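Local coordinates for MMS19 nucleotide excision repair protein homolog (Mus musculus, PDB 6TBL) that probably serves as a key component of the cytosolic iron-sulfur assembly complex, helping to insert clusters into apoproteins of DNA metabolism and genome integrity, at residues V51-F54 and L55-S58; S58-S62 and M63-I67; D101-R104 and L105-K108. All blocks are in the same frame, centred on the assembly; numbering follows the deposited sequence. Where two conformers were deposited one is given.

Contact 1: residues V51-F54 and L55-S58; sequences VTKF and LNLS
Val51 O accepts from Leu55 N at 3.2 Å, Thr52 O from Asn56 N at 3.2 Å and Lys53 O from Leu57 N at 3.0 Å; all three have an N-H...O angle near 160°, the i to i+4 pattern of an alpha-helix. At Ser58 the pattern frays: its N reaches Phe54 O at 3.0 Å, but the angle falls to 131° and the bond is weak, where helix 47-57 gives way to loop. Val51 and Leu55 lie alongside each other on one face, pointing the same way, with Val51 CG1 3.9 Å from Leu55 CD1. The helix belongs to HEAT repeat 3, in the C-terminal part of MMS19, and this face meets helix 81-94 through Val91 and Ala94. In Leu57, chi1 (-65°) sets CG beside the backbone N, and the side chain touches Leu17, Gln25 and Ala69. The CB bond of Phe54 points away from residues 55-58, and its buried side chain touches Leu29, Leu32 and Leu36 of helix 22-38 and Cys72 and Met73 of helix 63-76. Thr52 and Asn56 also run side by side, on an exposed face, with Thr52 CG2 3.7 Å from Asn56 ND2, while Thr52 OG1 is hydrogen-bonded to Asp48 O.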
loop_
_atom_site.group_PDB
_atom_site.type_symbol
_atom_site.label_atom_id
_atom_site.label_comp_id
_atom_site.label_asym_id
_atom_site.label_seq_id
_atom_site.Cartn_x
_atom_site.Cartn_y
_atom_site.Cartn_z
ATOM N N VAL A 51 -21.308 -2.178 20.523
ATOM C CA VAL A 51 -20.066 -2.365 19.775
ATOM C C VAL A 51 -18.902 -2.606 20.727
ATOM O O VAL A 51 -18.092 -3.519 20.528
ATOM C CB VAL A 51 -19.804 -1.155 18.859
ATOM C CG1 VAL A 51 -18.413 -1.236 18.259
ATOM C CG2 VAL A 51 -20.849 -1.084 17.764
ATOM N N THR A 52 -18.810 -1.795 21.782
ATOM C CA THR A 52 -17.689 -1.902 22.710
ATOM C C THR A 52 -17.639 -3.279 23.363
ATOM O O THR A 52 -16.612 -3.966 23.311
ATOM C CB THR A 52 -17.786 -0.809 23.775
ATOM O OG1 THR A 52 -18.003 0.458 23.142
ATOM C CG2 THR A 52 -16.507 -0.746 24.591
ATOM N N LYS A 53 -18.751 -3.702 23.971
ATOM C CA LYS A 53 -18.744 -4.935 24.753
ATOM C C LYS A 53 -18.640 -6.170 23.867
ATOM O O LYS A 53 -17.981 -7.148 24.237
ATOM C CB LYS A 53 -19.991 -5.005 25.631
ATOM C CG LYS A 53 -19.948 -4.058 26.811
ATOM C CD LYS A 53 -18.679 -4.273 27.618
ATOM C CE LYS A 53 -18.521 -3.221 28.698
ATOM N NZ LYS A 53 -17.233 -3.384 29.423
ATOM N N PHE A 54 -19.287 -6.149 22.698
ATOM C CA PHE A 54 -19.178 -7.284 21.785
ATOM C C PHE A 54 -17.733 -7.510 21.360
ATOM O O PHE A 54 -17.269 -8.654 21.297
ATOM C CB PHE A 54 -20.067 -7.070 20.559
ATOM C CG PHE A 54 -21.540 -7.193 20.838
ATOM C CD1 PHE A 54 -21.996 -7.719 22.036
ATOM C CD2 PHE A 54 -22.469 -6.789 19.893
ATOM C CE1 PHE A 54 -23.351 -7.830 22.287
ATOM C CE2 PHE A 54 -23.825 -6.897 20.139
ATOM C CZ PHE A 54 -24.267 -7.421 21.335
ATOM N N LEU A 55 -17.004 -6.428 21.074
ATOM C CA LEU A 55 -15.607 -6.566 20.675
ATOM C C LEU A 55 -14.759 -7.129 21.809
ATOM O O LEU A 55 -13.888 -7.976 21.577
ATOM C CB LEU A 55 -15.058 -5.219 20.206
ATOM C CG LEU A 55 -15.631 -4.672 18.898
ATOM C CD1 LEU A 55 -15.101 -3.274 18.620
ATOM C CD2 LEU A 55 -15.314 -5.611 17.742
ATOM N N ASN A 56 -14.997 -6.675 23.042
ATOM C CA ASN A 56 -14.260 -7.220 24.177
ATOM C C ASN A 56 -14.526 -8.709 24.342
ATOM O O ASN A 56 -13.599 -9.491 24.580
ATOM C CB ASN A 56 -14.628 -6.468 25.456
ATOM C CG ASN A 56 -14.145 -5.036 25.446
ATOM O OD1 ASN A 56 -12.989 -4.757 25.767
ATOM N ND2 ASN A 56 -15.027 -4.117 25.074
ATOM N N LEU A 57 -15.787 -9.122 24.206
ATOM C CA LEU A 57 -16.133 -10.527 24.369
ATOM C C LEU A 57 -15.599 -11.392 23.236
ATOM O O LEU A 57 -15.468 -12.608 23.413
ATOM C CB LEU A 57 -17.648 -10.681 24.482
ATOM C CG LEU A 57 -18.279 -10.041 25.718
ATOM C CD1 LEU A 57 -19.790 -10.119 25.637
ATOM C CD2 LEU A 57 -17.768 -10.713 26.984
ATOM N N SER A 58 -15.281 -10.798 22.086
ATOM C CA SER A 58 -14.701 -11.550 20.980
ATOM C C SER A 58 -13.263 -11.976 21.242
ATOM O O SER A 58 -12.680 -12.662 20.396
ATOM C CB SER A 58 -14.763 -10.727 19.693
ATOM O OG SER A 58 -13.962 -9.564 19.802
#

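Contact 2: residues S58-S62 and M63-I67; sequences SSSYS and MAVRI
Met63 follows Ser62 as the first residue of helix 63-76; its CB bond points away from the preceding loop, and its side chain packs on Lys103 and on the backbone of another protein's chain. Ser62 is the N-cap residue of the helix, and Ala64 N gives its OG a weak bond. Val65 N makes the straighter capping bond to the same oxygen, 3.3 Å long with an N-H...O angle of 160°. Ser62 OG lies anti to its own backbone N (chi1 170°), which brings it within bonding distance of the amides of the first turn. The branches of Val65 divide between two serines, CG2 lying 3.6 Å from Ser62 CB and CG1 3.9 Å from Ser60 CB. The loop carrying these serines joins helix 47-57 to helix 63-76 within HEAT repeat 3, and Arg66 ties it down from the second helix. Arg66 N donates to Ser62 O at 3.2 Å, an ordinary helical bond, while the side chain runs back along the loop with CG 3.2 Å from Ser58 O. Its chain bends at chi3 (-94°), bringing NE to Ser60 O at 2.9 Å; that oxygen lies in the guanidinium plane, at its edge. One face of the guanidinium has Met63 CA 3.6 Å above it, offset toward the rim, and NH1 forms a salt bridge with Asp101.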
loop_
_atom_site.group_PDB
_atom_site.type_symbol
_atom_site.label_atom_id
_atom_site.label_comp_id
_atom_site.label_asym_id
_atom_site.label_seq_id
_atom_site.Cartn_x
_atom_site.Cartn_y
_atom_site.Cartn_z
ATOM N N SER A 58 -15.281 -10.798 22.086
ATOM C CA SER A 58 -14.701 -11.550 20.980
ATOM C C SER A 58 -13.263 -11.976 21.242
ATOM O O SER A 58 -12.680 -12.662 20.396
ATOM C CB SER A 58 -14.763 -10.727 19.693
ATOM O OG SER A 58 -13.962 -9.564 19.802
ATOM N N SER A 59 -12.680 -11.585 22.375
ATOM C CA SER A 59 -11.325 -11.973 22.749
ATOM C C SER A 59 -11.306 -12.685 24.098
ATOM O O SER A 59 -10.306 -12.645 24.815
ATOM C CB SER A 59 -10.406 -10.753 22.775
ATOM O OG SER A 59 -10.935 -9.749 23.622
ATOM N N SER A 60 -12.412 -13.332 24.456
ATOM C CA SER A 60 -12.501 -14.025 25.729
ATOM C C SER A 60 -11.751 -15.352 25.669
ATOM O O SER A 60 -11.402 -15.855 24.598
ATOM C CB SER A 60 -13.959 -14.264 26.113
ATOM O OG SER A 60 -14.528 -15.273 25.299
ATOM N N TYR A 61 -11.501 -15.922 26.849
ATOM C CA TYR A 61 -10.861 -17.229 26.913
ATOM C C TYR A 61 -11.765 -18.322 26.358
ATOM O O TYR A 61 -11.272 -19.325 25.830
ATOM C CB TYR A 61 -10.464 -17.543 28.356
ATOM C CG TYR A 61 -9.816 -18.897 28.544
ATOM C CD1 TYR A 61 -8.461 -19.080 28.300
ATOM C CD2 TYR A 61 -10.557 -19.990 28.977
ATOM C CE1 TYR A 61 -7.864 -20.315 28.473
ATOM C CE2 TYR A 61 -9.968 -21.228 29.153
ATOM C CZ TYR A 61 -8.621 -21.385 28.900
ATOM O OH TYR A 61 -8.030 -22.614 29.074
ATOM N N SER A 62 -13.080 -18.143 26.455
ATOM C CA SER A 62 -14.026 -19.157 26.013
ATOM C C SER A 62 -14.219 -19.091 24.503
ATOM O O SER A 62 -14.467 -18.018 23.945
ATOM C CB SER A 62 -15.365 -18.972 26.726
ATOM O OG SER A 62 -16.369 -19.794 26.158
ATOM N N MET A 63 -14.105 -20.246 23.844
ATOM C CA MET A 63 -14.359 -20.303 22.408
ATOM C C MET A 63 -15.823 -20.021 22.097
ATOM O O MET A 63 -16.136 -19.364 21.096
ATOM C CB MET A 63 -13.947 -21.668 21.858
ATOM C CG MET A 63 -13.945 -21.761 20.343
ATOM S SD MET A 63 -13.949 -23.467 19.767
ATOM C CE MET A 63 -12.918 -24.247 21.009
ATOM N N ALA A 64 -16.736 -20.501 22.944
ATOM C CA ALA A 64 -18.159 -20.297 22.692
ATOM C C ALA A 64 -18.544 -18.831 22.840
ATOM O O ALA A 64 -19.404 -18.333 22.106
ATOM C CB ALA A 64 -18.990 -21.166 23.633
ATOM N N VAL A 65 -17.919 -18.127 23.783
ATOM C CA VAL A 65 -18.208 -16.709 23.965
ATOM C C VAL A 65 -17.729 -15.908 22.761
ATOM O O VAL A 65 -18.452 -15.050 22.242
ATOM C CB VAL A 65 -17.586 -16.197 25.278
ATOM C CG1 VAL A 65 -17.717 -14.684 25.378
ATOM C CG2 VAL A 65 -18.249 -16.862 26.472
ATOM N N ARG A 66 -16.506 -16.178 22.296
ATOM C CA ARG A 66 -15.995 -15.477 21.121
ATOM C C ARG A 66 -16.905 -15.685 19.917
ATOM O O ARG A 66 -17.151 -14.750 19.146
ATOM C CB ARG A 66 -14.572 -15.941 20.805
ATOM C CG ARG A 66 -13.523 -15.438 21.782
ATOM C CD ARG A 66 -12.111 -15.802 21.339
ATOM N NE ARG A 66 -11.634 -17.044 21.945
ATOM C CZ ARG A 66 -11.424 -18.174 21.280
ATOM N NH1 ARG A 66 -11.643 -18.228 19.975
ATOM N NH2 ARG A 66 -10.988 -19.249 21.921
ATOM N N ILE A 67 -17.427 -16.900 19.753
ATOM C CA ILE A 67 -18.331 -17.182 18.642
ATOM C C ILE A 67 -19.618 -16.378 18.783
ATOM O O ILE A 67 -20.056 -15.703 17.842
ATOM C CB ILE A 67 -18.614 -18.692 18.554
ATOM C CG1 ILE A 67 -17.358 -19.436 18.100
ATOM C CG2 ILE A 67 -19.792 -18.964 17.625
ATOM C CD1 ILE A 67 -17.521 -20.933 18.062
#

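Contact 3: residues D101-R104 and L105-K108; sequences DKKR and LVRK
Lys103 O receives two N-H groups from Arg107: the backbone N at 3.2 Å, and NE at 3.3 Å in a weak bond whose N-H...O angle is only 131°. Lys103 is the N-cap residue of helix 104-118 in HEAT repeat 4, and the approach to it is an Asx turn, in which Asp101 OD2 accepts from Lys103 N at 3.1 Å through the anti lone pair. The same carboxylate oxygen is engaged by Arg66 of helix 63-76 in a salt bridge, so one atom both shapes the turn and meets a charge from the preceding repeat. Arg107 leaves its helix toward this turn; its chain bends at chi3 (-92°), and NE comes to lie 2.9 Å from Asp101 O, with CD 3.2 Å from that oxygen. The guanidinium stands oblique to both carbonyl oxygens. Beyond the turn, its NH1 forms a salt bridge with an acidic side chain of another protein's chain, where an aromatic side chain adds a cation-pi contact. A leucine in place of Arg107 would probably cost that acidic group this salt bridge and the aromatic side chain its cation-pi partner, and leave the carbonyls of Asp101 and Lys103 without the nearby NE. In the first turn of the helix, Lys108 N bonds to Arg104 O at 2.9 Å. Val106 crosses Asp101 at about a right angle; its CG1, set between the backbone N and the carbonyl carbon (chi1 49°), lies 3.5 Å from Lys103 CB and 3.4 Å from Asp101 CG.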
loop_
_atom_site.group_PDB
_atom_site.type_symbol
_atom_site.label_atom_id
_atom_site.label_comp_id
_atom_site.label_asym_id
_atom_site.label_seq_id
_atom_site.Cartn_x
_atom_site.Cartn_y
_atom_site.Cartn_z
ATOM N N ASP A 101 -7.694 -15.840 14.806
ATOM C CA ASP A 101 -7.891 -16.601 16.027
ATOM C C ASP A 101 -7.421 -18.041 15.839
ATOM O O ASP A 101 -7.371 -18.567 14.725
ATOM C CB ASP A 101 -9.358 -16.580 16.449
ATOM C CG ASP A 101 -9.560 -17.074 17.867
ATOM O OD1 ASP A 101 -9.755 -16.234 18.769
ATOM O OD2 ASP A 101 -9.501 -18.302 18.086
ATOM N N LYS A 102 -7.082 -18.682 16.956
ATOM C CA LYS A 102 -6.484 -20.011 16.919
ATOM C C LYS A 102 -7.474 -21.116 16.565
ATOM O O LYS A 102 -7.045 -22.262 16.395
ATOM C CB LYS A 102 -5.820 -20.314 18.265
ATOM C CG LYS A 102 -6.719 -20.084 19.461
ATOM C CD LYS A 102 -5.945 -20.193 20.766
ATOM C CE LYS A 102 -6.856 -19.981 21.967
ATOM N NZ LYS A 102 -6.102 -20.012 23.251
ATOM N N LYS A 103 -8.765 -20.823 16.435
ATOM C CA LYS A 103 -9.760 -21.840 16.121
ATOM C C LYS A 103 -10.474 -21.497 14.820
ATOM O O LYS A 103 -10.776 -20.329 14.554
ATOM C CB LYS A 103 -10.778 -21.981 17.259
ATOM C CG LYS A 103 -10.164 -22.308 18.614
ATOM C CD LYS A 103 -9.529 -23.692 18.625
ATOM C CE LYS A 103 -10.558 -24.776 18.344
ATOM N NZ LYS A 103 -9.965 -26.140 18.399
ATOM N N ARG A 104 -10.736 -22.523 14.004
ATOM C CA ARG A 104 -11.435 -22.301 12.742
ATOM C C ARG A 104 -12.852 -21.795 12.977
ATOM O O ARG A 104 -13.307 -20.865 12.300
ATOM C CB ARG A 104 -11.465 -23.589 11.915
ATOM C CG ARG A 104 -10.128 -23.995 11.321
ATOM C CD ARG A 104 -10.254 -25.283 10.520
ATOM N NE ARG A 104 -10.669 -26.405 11.358
ATOM C CZ ARG A 104 -9.832 -27.283 11.899
ATOM N NH1 ARG A 104 -8.526 -27.179 11.686
ATOM N NH2 ARG A 104 -10.300 -28.271 12.648
ATOM N N LEU A 105 -13.562 -22.394 13.936
ATOM C CA LEU A 105 -14.969 -22.068 14.136
ATOM C C LEU A 105 -15.170 -20.598 14.474
ATOM O O LEU A 105 -16.165 -19.993 14.062
ATOM C CB LEU A 105 -15.561 -22.955 15.227
ATOM C CG LEU A 105 -15.666 -24.424 14.827
ATOM C CD1 LEU A 105 -16.168 -25.259 15.990
ATOM C CD2 LEU A 105 -16.576 -24.579 13.620
ATOM N N VAL A 106 -14.242 -20.002 15.221
ATOM C CA VAL A 106 -14.393 -18.586 15.538
ATOM C C VAL A 106 -13.920 -17.715 14.377
ATOM O O VAL A 106 -14.504 -16.657 14.111
ATOM C CB VAL A 106 -13.661 -18.261 16.852
ATOM C CG1 VAL A 106 -12.273 -18.826 16.821
ATOM C CG2 VAL A 106 -13.625 -16.764 17.099
ATOM N N ARG A 107 -12.885 -18.144 13.654
ATOM C CA ARG A 107 -12.455 -17.398 12.476
ATOM C C ARG A 107 -13.571 -17.304 11.446
ATOM O O ARG A 107 -13.765 -16.253 10.824
ATOM C CB ARG A 107 -11.220 -18.048 11.860
ATOM C CG ARG A 107 -9.917 -17.722 12.567
ATOM C CD ARG A 107 -8.751 -18.318 11.806
ATOM N NE ARG A 107 -8.415 -19.651 12.284
ATOM C CZ ARG A 107 -7.908 -20.606 11.516
ATOM N NH1 ARG A 107 -7.697 -20.378 10.231
ATOM N NH2 ARG A 107 -7.622 -21.791 12.028
ATOM N N LYS A 108 -14.310 -18.399 11.246
ATOM C CA LYS A 108 -15.432 -18.386 10.312
ATOM C C LYS A 108 -16.432 -17.292 10.664
ATOM O O LYS A 108 -16.907 -16.566 9.782
ATOM C CB LYS A 108 -16.112 -19.756 10.297
ATOM C CG LYS A 108 -17.442 -19.786 9.567
ATOM C CD LYS A 108 -18.139 -21.130 9.725
ATOM C CE LYS A 108 -19.568 -21.066 9.210
ATOM N NZ LYS A 108 -20.270 -22.368 9.344
#

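All three contacts are partly buried, but contact 1 has the largest buried share, through Val51, Phe54, Leu57 and Ser58, and its centre lies about 6 Å from that of the chain, against about 12 Å for contact 2 and 16 Å for contact 3. Contact 1 ends helix 47-57; contact 2, sharing Ser58, is the loop and the start of helix 63-76. Helical backbone and apolar packing give way there to a serine N-cap. Contact 3 resembles contact 2 in its back-turned arginine, but has a weaker NE bond and an Asx turn instead of the serine cap. The Arg66-Asp101 salt bridge joins them. Contact 3 makes polar bonds to another protein's chain, which contact 2 meets by packing of Met63.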